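Local coordinates for protein indole-3-acetic acid-amido synthetase GH3.15 (Arabidopsis thaliana, PDB 6E1Q) that conjugates glutamine and possibly cysteine to the auxin precursor indole-3-butyric acid, using ATP, and also modifies the herbicide 4-(2,4-dichlorophenoxy)butanoate, at residues 138-150 with 180-194. Numbering follows the deposited sequence.
With CFA ((2,4-dichlorophenoxy)acetic acid), chain C.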
ATOM      1  N   GLU A 138     -10.306   5.093 -22.750  0.53 62.90           N
ATOM      2  CA  GLU A 138     -11.660   5.458 -23.158  0.53 64.12           C
ATOM      3  C   GLU A 138     -12.527   5.995 -22.022  0.53 61.16           C
ATOM      4  O   GLU A 138     -13.685   6.348 -22.273  0.53 61.37           O
ATOM      5  CB  GLU A 138     -12.372   4.242 -23.768  0.53 68.88           C
ATOM      6  CG  GLU A 138     -11.910   3.788 -25.156  0.53 72.15           C
ATOM      7  CD  GLU A 138     -11.121   4.838 -25.914  0.53 74.73           C
ATOM      8  OE1 GLU A 138      -9.889   4.668 -26.056  0.53 74.60           O
ATOM      9  OE2 GLU A 138     -11.734   5.821 -26.383  0.53 75.04           O
ATOM     10  N   GLY A 139     -12.031   6.044 -20.791  1.00 53.86           N
ATOM     11  CA  GLY A 139     -12.878   6.423 -19.679  1.00 48.78           C
ATOM     12  C   GLY A 139     -12.089   6.930 -18.495  1.00 51.23           C
ATOM     13  O   GLY A 139     -10.869   7.085 -18.560  1.00 58.75           O
ATOM     14  N   LYS A 140     -12.803   7.178 -17.397  1.00 43.03           N
ATOM     15  CA  LYS A 140     -12.171   7.768 -16.221  1.00 38.83           C
ATOM     16  C   LYS A 140     -11.734   6.704 -15.207  1.00 38.22           C
ATOM     17  O   LYS A 140     -12.232   5.575 -15.182  1.00 45.29           O
ATOM     18  CB  LYS A 140     -13.108   8.758 -15.529  1.00 39.29           C
ATOM     19  CG  LYS A 140     -13.190  10.118 -16.196  1.00 48.99           C
ATOM     20  CD  LYS A 140     -14.579  10.680 -16.031  1.00 57.99           C
ATOM     21  CE  LYS A 140     -14.617  12.174 -16.278  1.00 59.79           C
ATOM     22  NZ  LYS A 140     -15.763  12.758 -15.533  1.00 61.10           N
ATOM     23  N   SER A 141     -10.789   7.100 -14.357  1.00 37.89           N
ATOM     24  CA  SER A 141     -10.322   6.293 -13.236  1.00 38.67           C
ATOM     25  C   SER A 141     -11.065   6.748 -11.989  1.00 35.95           C
ATOM     26  O   SER A 141     -10.896   7.884 -11.536  1.00 41.33           O
ATOM     27  CB  SER A 141      -8.809   6.429 -13.048  1.00 42.16           C
ATOM     28  OG  SER A 141      -8.103   5.841 -14.120  1.00 45.33           O
ATOM     29  N   LEU A 142     -11.896   5.872 -11.444  1.00 40.93           N
ATOM     30  CA  LEU A 142     -12.585   6.139 -10.187  1.00 36.21           C
ATOM     31  C   LEU A 142     -11.663   5.715  -9.053  1.00 35.10           C
ATOM     32  O   LEU A 142     -11.338   4.531  -8.925  1.00 35.34           O
ATOM     33  CB  LEU A 142     -13.910   5.387 -10.134  1.00 32.82           C
ATOM     34  CG  LEU A 142     -14.753   5.481  -8.863  1.00 38.32           C
ATOM     35  CD1 LEU A 142     -15.182   6.937  -8.592  1.00 37.26           C
ATOM     36  CD2 LEU A 142     -15.968   4.573  -9.013  1.00 29.71           C
ATOM     37  N   ILE A 143     -11.221   6.680  -8.251  1.00 31.62           N
ATOM     38  CA  ILE A 143     -10.189   6.459  -7.249  1.00 29.77           C
ATOM     39  C   ILE A 143     -10.832   6.624  -5.886  1.00 33.83           C
ATOM     40  O   ILE A 143     -11.352   7.696  -5.559  1.00 36.27           O
ATOM     41  CB  ILE A 143      -8.998   7.415  -7.439  1.00 36.06           C
ATOM     42  CG1 ILE A 143      -8.182   7.002  -8.671  1.00 39.34           C
ATOM     43  CG2 ILE A 143      -8.096   7.409  -6.225  1.00 34.87           C
ATOM     44  CD1 ILE A 143      -7.271   8.089  -9.178  1.00 45.31           C
ATOM     45  N   PHE A 144     -10.812   5.556  -5.101  1.00 30.05           N
ATOM     46  CA  PHE A 144     -11.384   5.568  -3.766  1.00 33.51           C
ATOM     47  C   PHE A 144     -10.289   6.021  -2.816  1.00 33.72           C
ATOM     48  O   PHE A 144      -9.388   5.263  -2.470  1.00 30.85           O
ATOM     49  CB  PHE A 144     -11.940   4.197  -3.404  1.00 30.73           C
ATOM     50  CG  PHE A 144     -13.058   3.759  -4.306  1.00 33.20           C
ATOM     51  CD1 PHE A 144     -14.262   4.434  -4.302  1.00 33.62           C
ATOM     52  CD2 PHE A 144     -12.895   2.696  -5.168  1.00 36.93           C
ATOM     53  CE1 PHE A 144     -15.297   4.047  -5.127  1.00 36.32           C
ATOM     54  CE2 PHE A 144     -13.923   2.300  -5.999  1.00 36.46           C
ATOM     55  CZ  PHE A 144     -15.134   2.983  -5.970  1.00 37.08           C
ATOM     56  N   TYR A 145     -10.376   7.269  -2.396  1.00 33.14           N
ATOM     57  CA  TYR A 145      -9.351   7.854  -1.554  1.00 33.19           C
ATOM     58  C   TYR A 145      -9.961   9.081  -0.929  1.00 35.68           C
ATOM     59  O   TYR A 145     -10.543   9.899  -1.645  1.00 38.19           O
ATOM     60  CB  TYR A 145      -8.110   8.263  -2.360  1.00 29.39           C
ATOM     61  CG  TYR A 145      -6.999   8.767  -1.458  1.00 36.03           C
ATOM     62  CD1 TYR A 145      -6.142   7.873  -0.839  1.00 35.19           C
ATOM     63  CD2 TYR A 145      -6.829  10.127  -1.198  1.00 34.61           C
ATOM     64  CE1 TYR A 145      -5.134   8.304  -0.013  1.00 41.09           C
ATOM     65  CE2 TYR A 145      -5.814  10.573  -0.349  1.00 33.89           C
ATOM     66  CZ  TYR A 145      -4.975   9.647   0.242  1.00 36.19           C
ATOM     67  OH  TYR A 145      -3.953  10.023   1.087  1.00 42.28           O
ATOM     68  N   PHE A 146      -9.818   9.230   0.380  1.00 30.97           N
ATOM     69  CA  PHE A 146     -10.149  10.527   0.943  1.00 48.75           C
ATOM     70  C   PHE A 146      -9.326  10.757   2.203  1.00 42.39           C
ATOM     71  O   PHE A 146      -8.819   9.819   2.816  1.00 45.24           O
ATOM     72  CB  PHE A 146     -11.658  10.684   1.191  1.00 56.90           C
ATOM     73  CG  PHE A 146     -12.307   9.517   1.881  1.00 59.13           C
ATOM     74  CD1 PHE A 146     -12.178   9.341   3.252  1.00 62.81           C
ATOM     75  CD2 PHE A 146     -13.090   8.623   1.163  1.00 60.17           C
ATOM     76  CE1 PHE A 146     -12.803   8.282   3.894  1.00 61.87           C
ATOM     77  CE2 PHE A 146     -13.714   7.555   1.802  1.00 59.43           C
ATOM     78  CZ  PHE A 146     -13.568   7.386   3.167  1.00 58.54           C
ATOM     79  N   VAL A 147      -9.160  12.030   2.547  1.00 38.88           N
ATOM     80  CA  VAL A 147      -8.339  12.449   3.674  1.00 43.26           C
ATOM     81  C   VAL A 147      -9.230  13.110   4.720  1.00 49.18           C
ATOM     82  O   VAL A 147     -10.140  13.875   4.379  1.00 48.52           O
ATOM     83  CB  VAL A 147      -7.206  13.393   3.219  1.00 48.73           C
ATOM     84  CG1 VAL A 147      -7.757  14.510   2.364  1.00 41.32           C
ATOM     85  CG2 VAL A 147      -6.506  13.981   4.418  1.00 64.13           C
ATOM     86  N   THR A 148      -8.968  12.808   5.992  1.00 49.36           N
ATOM     87  CA  THR A 148      -9.811  13.257   7.093  1.00 58.13           C
ATOM     88  C   THR A 148      -9.198  14.386   7.908  1.00 58.71           C
ATOM     89  O   THR A 148      -9.914  15.002   8.707  1.00 58.95           O
ATOM     90  CB  THR A 148     -10.137  12.085   8.030  1.00 60.41           C
ATOM     91  OG1 THR A 148      -8.946  11.658   8.706  1.00 66.75           O
ATOM     92  CG2 THR A 148     -10.702  10.928   7.230  1.00 56.63           C
ATOM     93  N   ARG A 149      -7.907  14.662   7.734  1.00 51.48           N
ATOM     94  CA  ARG A 149      -7.256  15.793   8.377  1.00 53.83           C
ATOM     95  C   ARG A 149      -5.878  15.989   7.759  1.00 50.56           C
ATOM     96  O   ARG A 149      -5.327  15.096   7.097  1.00 45.62           O
ATOM     97  CB  ARG A 149      -7.138  15.606   9.899  1.00 60.16           C
ATOM     98  CG  ARG A 149      -6.191  14.502  10.287  1.00 61.30           C
ATOM     99  CD  ARG A 149      -5.954  14.390  11.796  1.00 60.31           C
ATOM    100  NE  ARG A 149      -4.732  13.613  11.992  1.00 49.79           N
ATOM    101  CZ  ARG A 149      -4.363  13.021  13.122  1.00 49.92           C
ATOM    102  NH1 ARG A 149      -5.123  13.103  14.210  1.00 41.89           N
ATOM    103  NH2 ARG A 149      -3.224  12.330  13.147  1.00 46.92           N
ATOM    104  N   GLU A 150      -5.341  17.182   7.990  1.00 41.22           N
ATOM    105  CA  GLU A 150      -3.999  17.573   7.594  1.00 54.42           C
ATOM    106  C   GLU A 150      -3.484  18.525   8.667  1.00 53.94           C
ATOM    107  O   GLU A 150      -4.213  18.898   9.587  1.00 46.56           O
ATOM    108  CB  GLU A 150      -3.991  18.218   6.201  1.00 56.06           C
ATOM    109  CG  GLU A 150      -5.077  19.267   6.018  1.00 75.81           C
ATOM    110  CD  GLU A 150      -4.883  20.129   4.776  1.00 86.80           C
ATOM    111  OE1 GLU A 150      -4.229  19.660   3.816  1.00 86.98           O
ATOM    112  OE2 GLU A 150      -5.392  21.274   4.759  1.00 86.96           O
ATOM    113  N   SER A 180     -10.590  13.385 -16.668  1.00 41.96           N
ATOM    114  CA  SER A 180      -9.909  12.087 -16.817  1.00 65.60           C
ATOM    115  C   SER A 180      -9.822  11.245 -15.519  1.00 72.02           C
ATOM    116  O   SER A 180      -9.685  10.015 -15.572  1.00 72.28           O
ATOM    117  CB  SER A 180      -8.497  12.288 -17.377  1.00 73.93           C
ATOM    118  OG  SER A 180      -7.745  11.078 -17.337  1.00 74.07           O
ATOM    119  N   LEU A 181      -9.883  11.897 -14.361  1.00 63.72           N
ATOM    120  CA  LEU A 181      -9.965  11.205 -13.085  1.00 61.43           C
ATOM    121  C   LEU A 181     -11.312  11.477 -12.440  1.00 65.80           C
ATOM    122  O   LEU A 181     -11.798  12.612 -12.448  1.00 68.71           O
ATOM    123  CB  LEU A 181      -8.855  11.644 -12.124  1.00 66.01           C
ATOM    124  CG  LEU A 181      -7.393  11.417 -12.503  1.00 69.40           C
ATOM    125  CD1 LEU A 181      -6.494  11.945 -11.388  1.00 64.54           C
ATOM    126  CD2 LEU A 181      -7.114   9.943 -12.784  1.00 67.91           C
ATOM    127  N   GLN A 182     -11.917  10.432 -11.888  1.00 68.46           N
ATOM    128  CA  GLN A 182     -13.078  10.577 -11.014  1.00 64.36           C
ATOM    129  C   GLN A 182     -12.574  10.407  -9.589  1.00 63.22           C
ATOM    130  O   GLN A 182     -12.351   9.286  -9.118  1.00 58.65           O
ATOM    131  CB  GLN A 182     -14.177   9.574 -11.339  1.00 62.13           C
ATOM    132  CG  GLN A 182     -15.469   9.891 -10.630  1.00 67.42           C
ATOM    133  CD  GLN A 182     -15.994  11.247 -11.020  1.00 87.03           C
ATOM    134  OE1 GLN A 182     -16.658  11.388 -12.046  1.00 96.52           O
ATOM    135  NE2 GLN A 182     -15.690  12.262 -10.214  1.00 92.51           N
ATOM    136  N   VAL A 183     -12.383  11.520  -8.904  1.00 63.23           N
ATOM    137  CA  VAL A 183     -11.815  11.492  -7.571  1.00 69.25           C
ATOM    138  C   VAL A 183     -12.757  12.243  -6.643  1.00 72.12           C
ATOM    139  O   VAL A 183     -13.385  13.233  -7.040  1.00 64.58           O
ATOM    140  CB  VAL A 183     -10.385  12.083  -7.549  1.00 71.26           C
ATOM    141  CG1 VAL A 183     -10.384  13.585  -7.820  1.00 69.49           C
ATOM    142  CG2 VAL A 183      -9.680  11.723  -6.269  1.00 76.93           C
ATOM    143  N   SER A 184     -12.880  11.742  -5.418  1.00 82.25           N
ATOM    144  CA  SER A 184     -13.801  12.324  -4.462  1.00 92.62           C
ATOM    145  C   SER A 184     -13.456  13.792  -4.208  1.00 88.47           C
ATOM    146  O   SER A 184     -12.291  14.194  -4.306  1.00 76.06           O
ATOM    147  CB  SER A 184     -13.764  11.538  -3.154  1.00 96.26           C
ATOM    148  OG  SER A 184     -12.804  12.062  -2.259  1.00 96.19           O
ATOM    149  N   PRO A 185     -14.454  14.618  -3.886  1.00 91.94           N
ATOM    150  CA  PRO A 185     -14.148  15.993  -3.461  1.00 96.95           C
ATOM    151  C   PRO A 185     -13.211  16.042  -2.262  1.00 94.77           C
ATOM    152  O   PRO A 185     -12.553  17.069  -2.042  1.00 96.02           O
ATOM    153  CB  PRO A 185     -15.531  16.572  -3.126  1.00 95.68           C
ATOM    154  CG  PRO A 185     -16.383  15.360  -2.802  1.00 90.86           C
ATOM    155  CD  PRO A 185     -15.883  14.288  -3.731  1.00 89.21           C
ATOM    156  N   HIS A 186     -13.107  14.945  -1.505  1.00 80.51           N
ATOM    157  CA  HIS A 186     -12.324  14.891  -0.282  1.00 67.08           C
ATOM    158  C   HIS A 186     -11.003  14.151  -0.447  1.00 57.01           C
ATOM    159  O   HIS A 186     -10.402  13.748   0.553  1.00 48.99           O
ATOM    160  CB  HIS A 186     -13.145  14.254   0.831  1.00 62.96           C
ATOM    161  CG  HIS A 186     -14.418  14.977   1.117  1.00 74.32           C
ATOM    162  ND1 HIS A 186     -14.443  16.273   1.580  1.00 77.05           N
ATOM    163  CD2 HIS A 186     -15.710  14.596   0.989  1.00 76.73           C
ATOM    164  CE1 HIS A 186     -15.696  16.657   1.735  1.00 79.22           C
ATOM    165  NE2 HIS A 186     -16.486  15.658   1.386  1.00 77.12           N
ATOM    166  N   ALA A 187     -10.534  13.967  -1.682  1.00 59.98           N
ATOM    167  CA  ALA A 187      -9.161  13.510  -1.871  1.00 64.58           C
ATOM    168  C   ALA A 187      -8.157  14.612  -1.556  1.00 68.81           C
ATOM    169  O   ALA A 187      -7.028  14.321  -1.146  1.00 68.35           O
ATOM    170  CB  ALA A 187      -8.957  13.012  -3.295  1.00 59.16           C
ATOM    171  N   ILE A 188      -8.543  15.872  -1.742  1.00 69.08           N
ATOM    172  CA  ILE A 188      -7.695  17.018  -1.433  1.00 68.10           C
ATOM    173  C   ILE A 188      -8.242  17.814  -0.247  1.00 68.04           C
ATOM    174  O   ILE A 188      -7.523  18.071   0.721  1.00 66.36           O
ATOM    175  CB  ILE A 188      -7.508  17.919  -2.675  1.00 64.51           C
ATOM    176  CG1 ILE A 188      -6.918  17.112  -3.840  1.00 62.08           C
ATOM    177  CG2 ILE A 188      -6.615  19.121  -2.346  1.00 65.15           C
ATOM    178  CD1 ILE A 188      -7.102  17.766  -5.208  1.00 58.67           C
ATOM    179  N   THR A 189      -9.518  18.199  -0.299  1.00 67.90           N
ATOM    180  CA  THR A 189     -10.130  18.948   0.792  1.00 64.18           C
ATOM    181  C   THR A 189     -10.552  17.998   1.906  1.00 59.32           C
ATOM    182  O   THR A 189     -11.308  17.047   1.677  1.00 52.57           O
ATOM    183  CB  THR A 189     -11.337  19.757   0.306  1.00 65.80           C
ATOM    184  OG1 THR A 189     -10.938  20.626  -0.760  1.00 67.77           O
ATOM    185  CG2 THR A 189     -11.912  20.605   1.451  1.00 66.01           C
ATOM    186  N   THR A 190     -10.070  18.272   3.111  1.00 51.29           N
ATOM    187  CA  THR A 190     -10.318  17.433   4.273  1.00 53.46           C
ATOM    188  C   THR A 190     -11.813  17.338   4.615  1.00 48.86           C
ATOM    189  O   THR A 190     -12.593  18.270   4.387  1.00 52.08           O
ATOM    190  CB  THR A 190      -9.493  17.988   5.445  1.00 66.74           C
ATOM    191  OG1 THR A 190      -8.115  17.617   5.277  1.00 75.28           O
ATOM    192  CG2 THR A 190     -10.007  17.542   6.801  1.00 74.35           C
ATOM    193  N   CYS A 191     -12.211  16.167   5.125  1.00 37.02           N
ATOM    194  CA  CYS A 191     -13.545  15.966   5.697  1.00 48.18           C
ATOM    195  C   CYS A 191     -13.397  14.998   6.859  1.00 49.59           C
ATOM    196  O   CYS A 191     -13.041  13.836   6.645  1.00 50.03           O
ATOM    197  CB  CYS A 191     -14.536  15.422   4.665  1.00 52.13           C
ATOM    198  SG  CYS A 191     -16.203  14.986   5.339  1.00 52.41           S
ATOM    199  N   ALA A 192     -13.681  15.467   8.079  1.00 51.85           N
ATOM    200  CA  ALA A 192     -13.519  14.612   9.253  1.00 59.36           C
ATOM    201  C   ALA A 192     -14.531  13.469   9.271  1.00 63.08           C
ATOM    202  O   ALA A 192     -14.238  12.389   9.801  1.00 70.39           O
ATOM    203  CB  ALA A 192     -13.633  15.444  10.532  1.00 54.71           C
ATOM    204  N   ASP A 193     -15.716  13.680   8.703  1.00 51.95           N
ATOM    205  CA  ASP A 193     -16.757  12.654   8.698  1.00 42.45           C
ATOM    206  C   ASP A 193     -16.512  11.694   7.536  1.00 41.65           C
ATOM    207  O   ASP A 193     -16.857  11.987   6.389  1.00 45.60           O
ATOM    208  CB  ASP A 193     -18.131  13.301   8.601  1.00 47.69           C
ATOM    209  CG  ASP A 193     -19.234  12.372   9.037  1.00 52.37           C
ATOM    210  OD1 ASP A 193     -19.018  11.144   8.972  1.00 49.99           O
ATOM    211  OD2 ASP A 193     -20.323  12.863   9.416  1.00 65.30           O
ATOM    212  N   THR A 194     -15.917  10.533   7.829  1.00 35.86           N
ATOM    213  CA  THR A 194     -15.659   9.565   6.771  1.00 42.77           C
ATOM    214  C   THR A 194     -16.954   8.970   6.234  1.00 34.32           C
ATOM    215  O   THR A 194     -16.985   8.492   5.097  1.00 37.72           O
ATOM    216  CB  THR A 194     -14.735   8.441   7.262  1.00 41.17           C
ATOM    217  OG1 THR A 194     -15.447   7.626   8.199  1.00 38.50           O
ATOM    218  CG2 THR A 194     -13.517   9.008   7.953  1.00 45.89           C
TER
HETATM  219  C1  CFA C 602      -5.236   4.693 -10.292  0.84105.88           C
HETATM  220  C2  CFA C 602      -3.726   4.735 -10.068  0.84108.59           C
HETATM  221  C1' CFA C 602      -3.743   4.575  -7.687  0.84110.97           C
HETATM  222  C2' CFA C 602      -3.452   3.896  -6.512  0.84116.88           C
HETATM  223  C3' CFA C 602      -3.820   4.439  -5.306  0.84110.70           C
HETATM  224  C4' CFA C 602      -4.474   5.644  -5.272  0.84100.39           C
HETATM  225  C5' CFA C 602      -4.766   6.335  -6.423  0.84101.87           C
HETATM  226 CL3  CFA C 602      -2.610   2.323  -6.488  0.84125.66          CL
HETATM  227  C6' CFA C 602      -4.394   5.797  -7.631  0.84105.65           C
HETATM  228  O1  CFA C 602      -5.797   5.588 -10.975  0.84109.44           O
HETATM  229  O2  CFA C 602      -5.913   3.777  -9.771  0.84106.57           O
HETATM  230  O1' CFA C 602      -3.370   4.022  -8.917  0.84111.30           O
HETATM  231 CL4  CFA C 602      -4.937   6.309  -3.706  0.84101.30          CL
HETATM  232  O   HOH W   1      -8.236   7.056 -16.435  1.00 50.10           O
HETATM  233  O   HOH W   2     -12.449  12.106   4.413  1.00 50.51           O
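Ser141 O accepts Gln182 N at 2.8 Å, and Ile143 N reaches Gln182 O at 3.0 Å. These two bonds join parallel strands 140-143 and 181-183 at the edge of a sheet in the GH3 N-terminal domain, strand 140-143 lying between 181-183 and 212-217. Further bonds tie the loops that follow: Val147 N donates to His186 O and Val147 O accepts Cys191 N, while Ser184 OG reaches Tyr145 O in the carbonyl plane at 3.2 Å. Ser141, Ile143 and Tyr145 line the pocket holding (2,4-dichlorophenoxy)acetic acid. On the ligand face, Ile143 CD1 meets Leu181 CD2 at 4.1 Å and ligand O1 at 3.4 Å; Ile143 CG2, anti to the backbone N, lies 3.5 Å from ligand C5'. Cutting Ile143 back to an alanine removes CG2 and CD1 and is likely to open a gap beside the ligand ring and Leu181. Tyr145 CD1 touches ligand CL4, and its CD2 packs on Ala187 CB; its hydroxyl bonds to Thr161. On the opposite sheet face, Leu142 CD1 rests on Gln182 CG at 3.6 Å, a position CG reaches by standing anti to its own backbone N (chi1 -169°).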